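Local structure of dioxygenase (Pseudomonas brassicacearum, 5V2D) at residues I23-F31 and P69-F80; L391-N400 and F428-P438. The protein probably cleaves the central double bond of lignin-derived stilbenes with dioxygen, using an iron ion held by four histidines. One frame throughout, in Å; residues are numbered along the deposited sequence.

Contact 1 of 2, residues I23-F31 and P69-F80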
loop_
_atom_site.group_PDB
_atom_site.type_symbol
_atom_site.label_atom_id
_atom_site.label_comp_id
_atom_site.label_asym_id
_atom_site.label_seq_id
_atom_site.Cartn_x
_atom_site.Cartn_y
_atom_site.Cartn_z
ATOM N N ILE A 23 -24.582 7.172 -14.632
ATOM C CA ILE A 23 -25.365 6.897 -13.420
ATOM C C ILE A 23 -24.747 7.659 -12.301
ATOM O O ILE A 23 -23.572 7.965 -12.415
ATOM C CB ILE A 23 -25.451 5.402 -13.077
ATOM C CG1 ILE A 23 -24.106 4.791 -12.685
ATOM C CG2 ILE A 23 -26.045 4.640 -14.279
ATOM C CD1 ILE A 23 -24.249 3.333 -12.247
ATOM N N PRO A 24 -25.471 8.006 -11.259
ATOM C CA PRO A 24 -24.892 8.653 -10.115
ATOM C C PRO A 24 -23.891 7.744 -9.360
ATOM O O PRO A 24 -24.051 6.543 -9.332
ATOM C CB PRO A 24 -26.154 8.899 -9.208
ATOM C CG PRO A 24 -27.336 8.838 -10.149
ATOM C CD PRO A 24 -26.863 7.673 -10.993
ATOM N N PHE A 25 -22.830 8.309 -8.762
ATOM C CA PHE A 25 -22.056 7.590 -7.782
ATOM C C PHE A 25 -22.935 7.185 -6.562
ATOM O O PHE A 25 -23.854 7.900 -6.205
ATOM C CB PHE A 25 -20.867 8.436 -7.277
ATOM C CG PHE A 25 -19.685 8.412 -8.227
ATOM C CD1 PHE A 25 -18.825 7.342 -8.268
ATOM C CD2 PHE A 25 -19.489 9.427 -9.092
ATOM C CE1 PHE A 25 -17.767 7.288 -9.160
ATOM C CE2 PHE A 25 -18.403 9.397 -9.984
ATOM C CZ PHE A 25 -17.528 8.312 -9.995
ATOM N N PRO A 26 -22.635 6.059 -5.940
ATOM C CA PRO A 26 -23.328 5.728 -4.706
ATOM C C PRO A 26 -23.055 6.793 -3.620
ATOM O O PRO A 26 -22.032 7.462 -3.638
ATOM C CB PRO A 26 -22.621 4.442 -4.243
ATOM C CG PRO A 26 -21.852 3.941 -5.432
ATOM C CD PRO A 26 -21.521 5.130 -6.239
ATOM N N GLN A 27 -23.948 6.867 -2.658
ATOM C CA GLN A 27 -23.887 7.831 -1.564
ATOM C C GLN A 27 -23.414 7.096 -0.308
ATOM O O GLN A 27 -23.900 7.300 0.767
ATOM C CB GLN A 27 -25.258 8.463 -1.370
ATOM C CG GLN A 27 -25.575 9.393 -2.516
ATOM C CD GLN A 27 -26.855 10.175 -2.266
ATOM O OE1 GLN A 27 -27.885 9.772 -2.717
ATOM N NE2 GLN A 27 -26.784 11.242 -1.470
ATOM N N THR A 28 -22.546 6.155 -0.487
ATOM C CA THR A 28 -21.971 5.393 0.561
ATOM C C THR A 28 -20.673 6.051 1.079
ATOM O O THR A 28 -20.103 6.954 0.452
ATOM C CB THR A 28 -21.656 3.962 0.069
ATOM O OG1 THR A 28 -20.884 4.072 -1.104
ATOM C CG2 THR A 28 -22.965 3.307 -0.352
ATOM N N PRO A 29 -20.169 5.558 2.220
ATOM C CA PRO A 29 -18.944 6.134 2.784
ATOM C C PRO A 29 -17.711 6.047 1.842
ATOM O O PRO A 29 -16.877 6.916 1.863
ATOM C CB PRO A 29 -18.723 5.296 4.040
ATOM C CG PRO A 29 -20.146 4.891 4.474
ATOM C CD PRO A 29 -20.821 4.615 3.158
ATOM N N GLU A 30 -17.665 5.021 0.997
ATOM C CA GLU A 30 -16.577 4.753 0.079
ATOM C C GLU A 30 -16.568 5.721 -1.052
ATOM O O GLU A 30 -15.645 5.708 -1.845
ATOM C CB GLU A 30 -16.676 3.341 -0.514
ATOM C CG GLU A 30 -16.576 2.219 0.481
ATOM C CD GLU A 30 -17.885 1.887 1.235
ATOM O OE1 GLU A 30 -17.791 0.980 2.073
ATOM O OE2 GLU A 30 -18.986 2.426 1.027
ATOM N N PHE A 31 -17.650 6.493 -1.194
ATOM C CA PHE A 31 -17.742 7.546 -2.193
ATOM C C PHE A 31 -18.008 8.938 -1.638
ATOM O O PHE A 31 -18.292 9.811 -2.382
ATOM C CB PHE A 31 -18.736 7.158 -3.320
ATOM C CG PHE A 31 -18.304 5.969 -4.106
ATOM C CD1 PHE A 31 -17.514 6.107 -5.233
ATOM C CD2 PHE A 31 -18.616 4.712 -3.699
ATOM C CE1 PHE A 31 -17.008 4.946 -5.916
ATOM C CE2 PHE A 31 -18.187 3.569 -4.395
ATOM C CZ PHE A 31 -17.374 3.671 -5.475
ATOM N N PRO A 69 -11.931 6.031 -9.050
ATOM C CA PRO A 69 -12.734 5.353 -10.140
ATOM C C PRO A 69 -13.169 6.270 -11.193
ATOM O O PRO A 69 -13.726 7.313 -10.924
ATOM C CB PRO A 69 -13.941 4.725 -9.441
ATOM C CG PRO A 69 -13.864 5.212 -8.071
ATOM C CD PRO A 69 -12.582 5.953 -7.740
ATOM N N GLN A 70 -12.886 5.902 -12.460
ATOM C CA GLN A 70 -13.217 6.731 -13.570
ATOM C C GLN A 70 -14.725 6.859 -13.704
ATOM O O GLN A 70 -15.212 7.934 -14.074
ATOM C CB GLN A 70 -12.667 6.154 -14.866
ATOM C CG GLN A 70 -13.051 6.889 -16.145
ATOM C CD GLN A 70 -12.324 8.176 -16.299
ATOM O OE1 GLN A 70 -11.333 8.246 -17.003
ATOM N NE2 GLN A 70 -12.835 9.243 -15.602
ATOM N N TYR A 71 -15.447 5.790 -13.451
ATOM C CA TYR A 71 -16.918 5.816 -13.513
ATOM C C TYR A 71 -17.604 5.299 -12.264
ATOM O O TYR A 71 -17.033 4.479 -11.536
ATOM C CB TYR A 71 -17.387 4.926 -14.684
ATOM C CG TYR A 71 -17.070 5.489 -16.054
ATOM C CD1 TYR A 71 -17.763 6.535 -16.591
ATOM C CD2 TYR A 71 -15.988 4.977 -16.787
ATOM C CE1 TYR A 71 -17.457 7.062 -17.836
ATOM C CE2 TYR A 71 -15.628 5.502 -18.017
ATOM C CZ TYR A 71 -16.368 6.539 -18.561
ATOM O OH TYR A 71 -15.999 6.981 -19.802
ATOM N N PRO A 72 -18.841 5.662 -12.052
ATOM C CA PRO A 72 -19.579 4.988 -10.982
ATOM C C PRO A 72 -19.657 3.481 -11.184
ATOM O O PRO A 72 -19.859 3.028 -12.327
ATOM C CB PRO A 72 -21.011 5.577 -11.055
ATOM C CG PRO A 72 -20.866 6.822 -11.827
ATOM C CD PRO A 72 -19.653 6.627 -12.802
ATOM N N PRO A 73 -19.497 2.692 -10.123
ATOM C CA PRO A 73 -19.410 1.239 -10.348
ATOM C C PRO A 73 -20.724 0.675 -10.908
ATOM O O PRO A 73 -21.838 1.080 -10.481
ATOM C CB PRO A 73 -19.126 0.689 -8.977
ATOM C CG PRO A 73 -19.644 1.801 -8.021
ATOM C CD PRO A 73 -19.211 3.037 -8.731
ATOM N N MET A 74 -20.583 -0.225 -11.865
ATOM C CA MET A 74 -21.718 -0.850 -12.583
ATOM C C MET A 74 -22.741 -1.454 -11.556
ATOM O O MET A 74 -23.910 -1.383 -11.760
ATOM C CB MET A 74 -21.083 -2.024 -13.347
ATOM C CG MET A 74 -22.044 -2.858 -14.140
ATOM S SD MET A 74 -20.911 -4.000 -14.921
ATOM C CE MET A 74 -20.605 -5.211 -13.748
ATOM N N LEU A 75 -22.269 -2.073 -10.486
ATOM C CA LEU A 75 -23.162 -2.673 -9.489
ATOM C C LEU A 75 -23.778 -1.712 -8.451
ATOM O O LEU A 75 -24.497 -2.140 -7.585
ATOM C CB LEU A 75 -22.453 -3.822 -8.773
ATOM C CG LEU A 75 -22.039 -4.959 -9.694
ATOM C CD1 LEU A 75 -21.247 -6.047 -8.919
ATOM C CD2 LEU A 75 -23.236 -5.580 -10.446
ATOM N N GLY A 76 -23.445 -0.420 -8.504
ATOM C CA GLY A 76 -24.041 0.528 -7.603
ATOM C C GLY A 76 -23.418 0.531 -6.250
ATOM O O GLY A 76 -23.922 1.264 -5.382
ATOM N N THR A 77 -22.334 -0.238 -6.077
ATOM C CA THR A 77 -21.605 -0.241 -4.854
ATOM C C THR A 77 -20.165 -0.707 -5.157
ATOM O O THR A 77 -19.949 -1.428 -6.135
ATOM C CB THR A 77 -22.278 -1.225 -3.885
ATOM O OG1 THR A 77 -21.629 -1.084 -2.637
ATOM C CG2 THR A 77 -22.157 -2.709 -4.329
ATOM N N ASP A 78 -19.177 -0.334 -4.328
ATOM C CA ASP A 78 -17.828 -0.826 -4.508
ATOM C C ASP A 78 -16.963 -0.474 -3.350
ATOM O O ASP A 78 -17.419 0.191 -2.426
ATOM C CB ASP A 78 -17.235 -0.305 -5.821
ATOM C CG ASP A 78 -16.179 -1.273 -6.457
ATOM O OD1 ASP A 78 -15.813 -2.396 -5.893
ATOM O OD2 ASP A 78 -15.739 -0.811 -7.579
ATOM N N ILE A 79 -15.725 -0.953 -3.358
ATOM C CA ILE A 79 -14.803 -0.741 -2.243
ATOM C C ILE A 79 -13.678 0.158 -2.730
ATOM O O ILE A 79 -13.403 0.261 -3.988
ATOM C CB ILE A 79 -14.312 -2.038 -1.626
ATOM C CG1 ILE A 79 -13.365 -2.791 -2.576
ATOM C CG2 ILE A 79 -15.533 -2.874 -1.178
ATOM C CD1 ILE A 79 -12.713 -3.993 -1.987
ATOM N N PHE A 80 -13.043 0.833 -1.776
ATOM C CA PHE A 80 -11.981 1.802 -2.131
ATOM C C PHE A 80 -10.854 1.160 -2.885
ATOM O O PHE A 80 -10.345 1.735 -3.854
ATOM C CB PHE A 80 -11.445 2.429 -0.821
ATOM C CG PHE A 80 -10.207 3.266 -1.002
ATOM C CD1 PHE A 80 -9.062 2.908 -0.387
ATOM C CD2 PHE A 80 -10.253 4.402 -1.719
ATOM C CE1 PHE A 80 -7.897 3.694 -0.474
ATOM C CE2 PHE A 80 -9.105 5.178 -1.877
ATOM C CZ PHE A 80 -7.929 4.809 -1.227
HETATM O O HOH W 1 -22.574 3.410 -8.974
HETATM O O HOH W 2 -20.230 1.641 -2.084
HETATM O O HOH W 3 -18.697 -1.568 0.162
#
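An N-terminal arm laid over the loop between strands 60-67 and 85-93 makes this contact, in which two proline-rich segments pack without a direct hydrogen bond. Its clearest element is a CH-pi contact: Pro72 sits over one face of Phe25, with CG 3.8 Å from the ring centroid and only 3° off the ring normal. The phenyl group swings beside its own backbone N (chi1 -81°) and crosses the proline at about a right angle, while its edge is turned to Pro69 O. With an alanine here, Pro72 CG would probably lose the ring it packs on, and a gap would be likely beside Pro69 O. On the flank of the same proline, Ile23 CG1 lies 3.6 Å from Pro72 CB. Further along, the Pro26 and Pro73 rings approach each other, CD to CD at 4.0 Å, and Pro26 CD also lies over one face of Phe31, toward its rim. Pro69 CG meets the edge of Phe31, 3.8 Å from CE1, and Pro73 CD packs near CZ. Water supplies the polar links: one molecule donates to Pro73 O at 2.9 Å and, weakly, to Pro24 O, and another joins Thr28 OG1 to Asp78 N. Asp78 itself turns its carboxylate to Asn82. The Pro73-Gly76 type I turn closes with Gly76 N bonded to Pro73 O. Here the arm lies at the outside of the beta-propeller known from carotenoid cleavage oxygenases.

Contact 2 of 2, residues L391-N400 and F428-P438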
loop_
_atom_site.group_PDB
_atom_site.type_symbol
_atom_site.label_atom_id
_atom_site.label_comp_id
_atom_site.label_asym_id
_atom_site.label_seq_id
_atom_site.Cartn_x
_atom_site.Cartn_y
_atom_site.Cartn_z
ATOM N N LEU A 391 1.835 6.325 10.664
ATOM C CA LEU A 391 0.642 7.089 10.887
ATOM C C LEU A 391 -0.086 6.442 12.055
ATOM O O LEU A 391 -0.093 5.204 12.224
ATOM C CB LEU A 391 -0.290 7.064 9.670
ATOM C CG LEU A 391 0.322 7.570 8.349
ATOM C CD1 LEU A 391 -0.741 7.679 7.266
ATOM C CD2 LEU A 391 0.927 8.957 8.602
ATOM N N ALA A 392 -0.763 7.249 12.845
ATOM C CA ALA A 392 -1.541 6.720 13.963
ATOM C C ALA A 392 -2.819 7.516 14.139
ATOM O O ALA A 392 -2.944 8.660 13.686
ATOM C CB ALA A 392 -0.728 6.793 15.239
ATOM N N PHE A 393 -3.790 6.896 14.805
ATOM C CA PHE A 393 -5.058 7.531 15.141
ATOM C C PHE A 393 -5.167 7.540 16.680
ATOM O O PHE A 393 -5.040 6.511 17.299
ATOM C CB PHE A 393 -6.218 6.752 14.588
ATOM C CG PHE A 393 -7.573 7.267 15.010
ATOM C CD1 PHE A 393 -7.879 8.571 14.972
ATOM C CD2 PHE A 393 -8.521 6.373 15.514
ATOM C CE1 PHE A 393 -9.127 9.039 15.364
ATOM C CE2 PHE A 393 -9.785 6.826 15.912
ATOM C CZ PHE A 393 -10.077 8.181 15.833
ATOM N N ASP A 394 -5.307 8.723 17.243
ATOM C CA ASP A 394 -5.546 8.938 18.651
ATOM C C ASP A 394 -6.956 9.452 18.794
ATOM O O ASP A 394 -7.252 10.612 18.460
ATOM C CB ASP A 394 -4.548 9.935 19.201
ATOM C CG ASP A 394 -4.734 10.222 20.720
ATOM O OD1 ASP A 394 -3.867 10.987 21.159
ATOM O OD2 ASP A 394 -5.736 9.746 21.355
ATOM N N PRO A 395 -7.882 8.577 19.255
ATOM C CA PRO A 395 -9.296 8.974 19.372
ATOM C C PRO A 395 -9.576 10.063 20.394
ATOM O O PRO A 395 -10.651 10.652 20.338
ATOM C CB PRO A 395 -10.021 7.677 19.762
ATOM C CG PRO A 395 -8.961 6.856 20.457
ATOM C CD PRO A 395 -7.654 7.196 19.759
ATOM N N GLU A 396 -8.631 10.319 21.297
ATOM C CA GLU A 396 -8.828 11.385 22.353
ATOM C C GLU A 396 -8.479 12.780 21.851
ATOM O O GLU A 396 -8.787 13.693 22.513
ATOM C CB GLU A 396 -8.132 11.104 23.687
ATOM C CG GLU A 396 -8.395 9.729 24.288
ATOM C CD GLU A 396 -9.902 9.355 24.450
ATOM O OE1 GLU A 396 -10.266 8.165 24.195
ATOM O OE2 GLU A 396 -10.710 10.250 24.804
ATOM N N ARG A 397 -7.842 12.944 20.686
ATOM C CA ARG A 397 -7.569 14.293 20.167
ATOM C C ARG A 397 -8.863 14.927 19.730
ATOM O O ARG A 397 -9.770 14.232 19.304
ATOM C CB ARG A 397 -6.672 14.240 18.932
ATOM C CG ARG A 397 -5.329 13.654 19.232
ATOM C CD ARG A 397 -4.445 14.706 19.884
ATOM N NE ARG A 397 -3.189 14.022 20.112
ATOM C CZ ARG A 397 -2.020 14.599 20.197
ATOM N NH1 ARG A 397 -1.903 15.916 20.114
ATOM N NH2 ARG A 397 -0.983 13.810 20.434
ATOM N N PRO A 398 -8.914 16.252 19.747
ATOM C CA PRO A 398 -10.074 16.928 19.230
ATOM C C PRO A 398 -10.360 16.581 17.725
ATOM O O PRO A 398 -9.416 16.371 16.939
ATOM C CB PRO A 398 -9.727 18.426 19.370
ATOM C CG PRO A 398 -8.343 18.519 19.968
ATOM C CD PRO A 398 -7.811 17.151 20.211
ATOM N N TYR A 399 -11.631 16.571 17.369
ATOM C CA TYR A 399 -12.106 16.236 16.023
ATOM C C TYR A 399 -13.230 17.188 15.659
ATOM O O TYR A 399 -14.304 17.169 16.240
ATOM C CB TYR A 399 -12.612 14.800 16.029
ATOM C CG TYR A 399 -13.089 14.301 14.663
ATOM C CD1 TYR A 399 -14.398 14.437 14.279
ATOM C CD2 TYR A 399 -12.215 13.680 13.793
ATOM C CE1 TYR A 399 -14.840 14.010 13.036
ATOM C CE2 TYR A 399 -12.629 13.200 12.523
ATOM C CZ TYR A 399 -13.925 13.380 12.131
ATOM O OH TYR A 399 -14.396 12.939 10.902
ATOM N N ASN A 400 -12.965 18.063 14.716
ATOM C CA ASN A 400 -13.941 19.060 14.278
ATOM C C ASN A 400 -15.170 18.349 13.705
ATOM O O ASN A 400 -15.038 17.559 12.776
ATOM C CB ASN A 400 -13.276 19.959 13.243
ATOM C CG ASN A 400 -14.164 21.070 12.741
ATOM O OD1 ASN A 400 -15.357 21.152 13.069
ATOM N ND2 ASN A 400 -13.600 21.906 11.916
ATOM N N PHE A 428 0.575 16.488 15.451
ATOM C CA PHE A 428 -0.891 16.556 15.312
ATOM C C PHE A 428 -1.232 17.800 14.512
ATOM O O PHE A 428 -0.774 18.915 14.869
ATOM C CB PHE A 428 -1.542 16.686 16.735
ATOM C CG PHE A 428 -3.052 16.883 16.709
ATOM C CD1 PHE A 428 -3.881 15.890 16.180
ATOM C CD2 PHE A 428 -3.646 18.035 17.236
ATOM C CE1 PHE A 428 -5.260 16.009 16.199
ATOM C CE2 PHE A 428 -5.033 18.187 17.251
ATOM C CZ PHE A 428 -5.857 17.157 16.710
ATOM N N PRO A 429 -1.986 17.667 13.423
ATOM C CA PRO A 429 -2.174 18.824 12.536
ATOM C C PRO A 429 -3.349 19.719 12.876
ATOM O O PRO A 429 -3.758 20.522 12.070
ATOM C CB PRO A 429 -2.432 18.152 11.173
ATOM C CG PRO A 429 -3.201 16.948 11.519
ATOM C CD PRO A 429 -2.525 16.439 12.806
ATOM N N GLY A 430 -3.973 19.528 14.021
ATOM C CA GLY A 430 -5.194 20.231 14.343
ATOM C C GLY A 430 -6.367 19.280 14.200
ATOM O O GLY A 430 -6.266 18.150 13.679
ATOM N N ASP A 431 -7.539 19.775 14.588
ATOM C CA ASP A 431 -8.722 18.951 14.635
ATOM C C ASP A 431 -9.395 18.686 13.246
ATOM O O ASP A 431 -10.416 18.030 13.191
ATOM C CB ASP A 431 -9.743 19.579 15.638
ATOM C CG ASP A 431 -10.353 20.910 15.214
ATOM O OD1 ASP A 431 -10.099 21.415 14.113
ATOM O OD2 ASP A 431 -11.157 21.457 16.010
ATOM N N SER A 432 -8.840 19.202 12.168
ATOM C CA SER A 432 -9.443 19.009 10.843
ATOM C C SER A 432 -8.507 18.470 9.821
ATOM O O SER A 432 -8.700 18.727 8.675
ATOM C CB SER A 432 -9.990 20.328 10.292
ATOM O OG SER A 432 -10.617 21.027 11.321
ATOM N N GLY A 433 -7.559 17.687 10.278
ATOM C CA GLY A 433 -6.475 17.183 9.487
ATOM C C GLY A 433 -6.234 15.703 9.679
ATOM O O GLY A 433 -6.343 15.182 10.756
ATOM N N CYS A 434 -5.875 15.020 8.583
ATOM C CA CYS A 434 -5.353 13.691 8.658
ATOM C C CYS A 434 -4.433 13.421 7.485
ATOM O O CYS A 434 -4.314 14.235 6.564
ATOM C CB CYS A 434 -6.508 12.677 8.687
ATOM S SG CYS A 434 -7.564 12.719 7.208
ATOM N N PHE A 435 -3.735 12.307 7.580
ATOM C CA PHE A 435 -2.594 12.048 6.734
ATOM C C PHE A 435 -2.787 10.885 5.750
ATOM O O PHE A 435 -3.538 9.981 5.985
ATOM C CB PHE A 435 -1.410 11.711 7.578
ATOM C CG PHE A 435 -0.989 12.845 8.503
ATOM C CD1 PHE A 435 -0.230 13.888 8.049
ATOM C CD2 PHE A 435 -1.318 12.780 9.860
ATOM C CE1 PHE A 435 0.136 14.918 8.907
ATOM C CE2 PHE A 435 -0.956 13.800 10.713
ATOM C CZ PHE A 435 -0.212 14.876 10.214
ATOM N N GLN A 436 -1.980 10.952 4.696
ATOM C CA GLN A 436 -1.767 9.841 3.767
ATOM C C GLN A 436 -0.340 9.342 3.993
ATOM O O GLN A 436 0.469 9.913 4.793
ATOM C CB GLN A 436 -2.022 10.214 2.334
ATOM C CG GLN A 436 -3.332 10.967 2.140
ATOM C CD GLN A 436 -3.791 11.001 0.671
ATOM O OE1 GLN A 436 -3.287 10.280 -0.150
ATOM N NE2 GLN A 436 -4.707 11.949 0.344
ATOM N N GLU A 437 -0.039 8.203 3.380
ATOM C CA GLU A 437 1.222 7.529 3.626
ATOM C C GLU A 437 2.451 8.424 3.452
ATOM O O GLU A 437 2.630 9.060 2.400
ATOM C CB GLU A 437 1.413 6.350 2.694
ATOM C CG GLU A 437 2.704 5.571 3.001
ATOM C CD GLU A 437 3.008 4.454 1.989
ATOM O OE1 GLU A 437 3.353 4.809 0.848
ATOM O OE2 GLU A 437 2.971 3.241 2.310
ATOM N N PRO A 438 3.366 8.407 4.426
ATOM C CA PRO A 438 4.542 9.240 4.270
ATOM C C PRO A 438 5.703 8.597 3.529
ATOM O O PRO A 438 5.852 7.388 3.502
ATOM C CB PRO A 438 4.935 9.489 5.779
ATOM C CG PRO A 438 4.620 8.174 6.428
ATOM C CD PRO A 438 3.285 7.756 5.748
#
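The aliphatic chain of Arg397 lies across the Phe428 ring and does most of the touching. Its CD stands 3.9 Å from the phenyl centroid, 11° off the normal, in a CH-pi contact; the guanidinium, tilted to the ring, continues toward the root of the side chain, NH1 reaching 3.5 Å from Phe428 CB. Pro398 O meets the ring edge in plane, and Gly430 N lies over the opposite face. Beyond the ring, Asn400 grips the other segment twice: its backbone N donates almost straight (172°) to Asp431 O at 3.0 Å, and ND2 donates to Ser432 OG at 3.2 Å. Because Asn400 CG is anti to the backbone N (chi1 -178°), the amide extends to that hydroxyl, which lies in its plane and in turn donates to Asp431 OD1. Asn400 OD1 is taken by Ala402 N. In the second shell, Asp394 forms a salt bridge with Arg397 NE and accepts from Glu396 N in an Asx turn. At the far end, Leu391 CD2 packs 3.8 Å from Phe435 CB. Strand 387-392 thus approaches strand 433-442, with strand 413-418 packed against Arg397, Phe428 and Phe435, and strand 452-460 flanking Phe435.

Followed from the N terminus, the two contacts come in series, neither nested nor crossed. Contact 1 closes when the loop at 69-80 returns to the arm at 23-31 after helix 33-36 and strands 43-45, 50-52 and 60-67. More than 300 residues later, contact 2 closes over strands 413-418 and 424-427, tying the sheet that holds strand 387-392 to the one edged by strand 433-442. Their centres lie 26 Å apart and their nearest atoms about 7 Å, without touching. The 69-80 loop ends at Phe80, whose side chain is about 10 Å from the iron, while in contact 2 Glu437 OE2 is hydrogen-bonded to ND1 of the iron ligand His495.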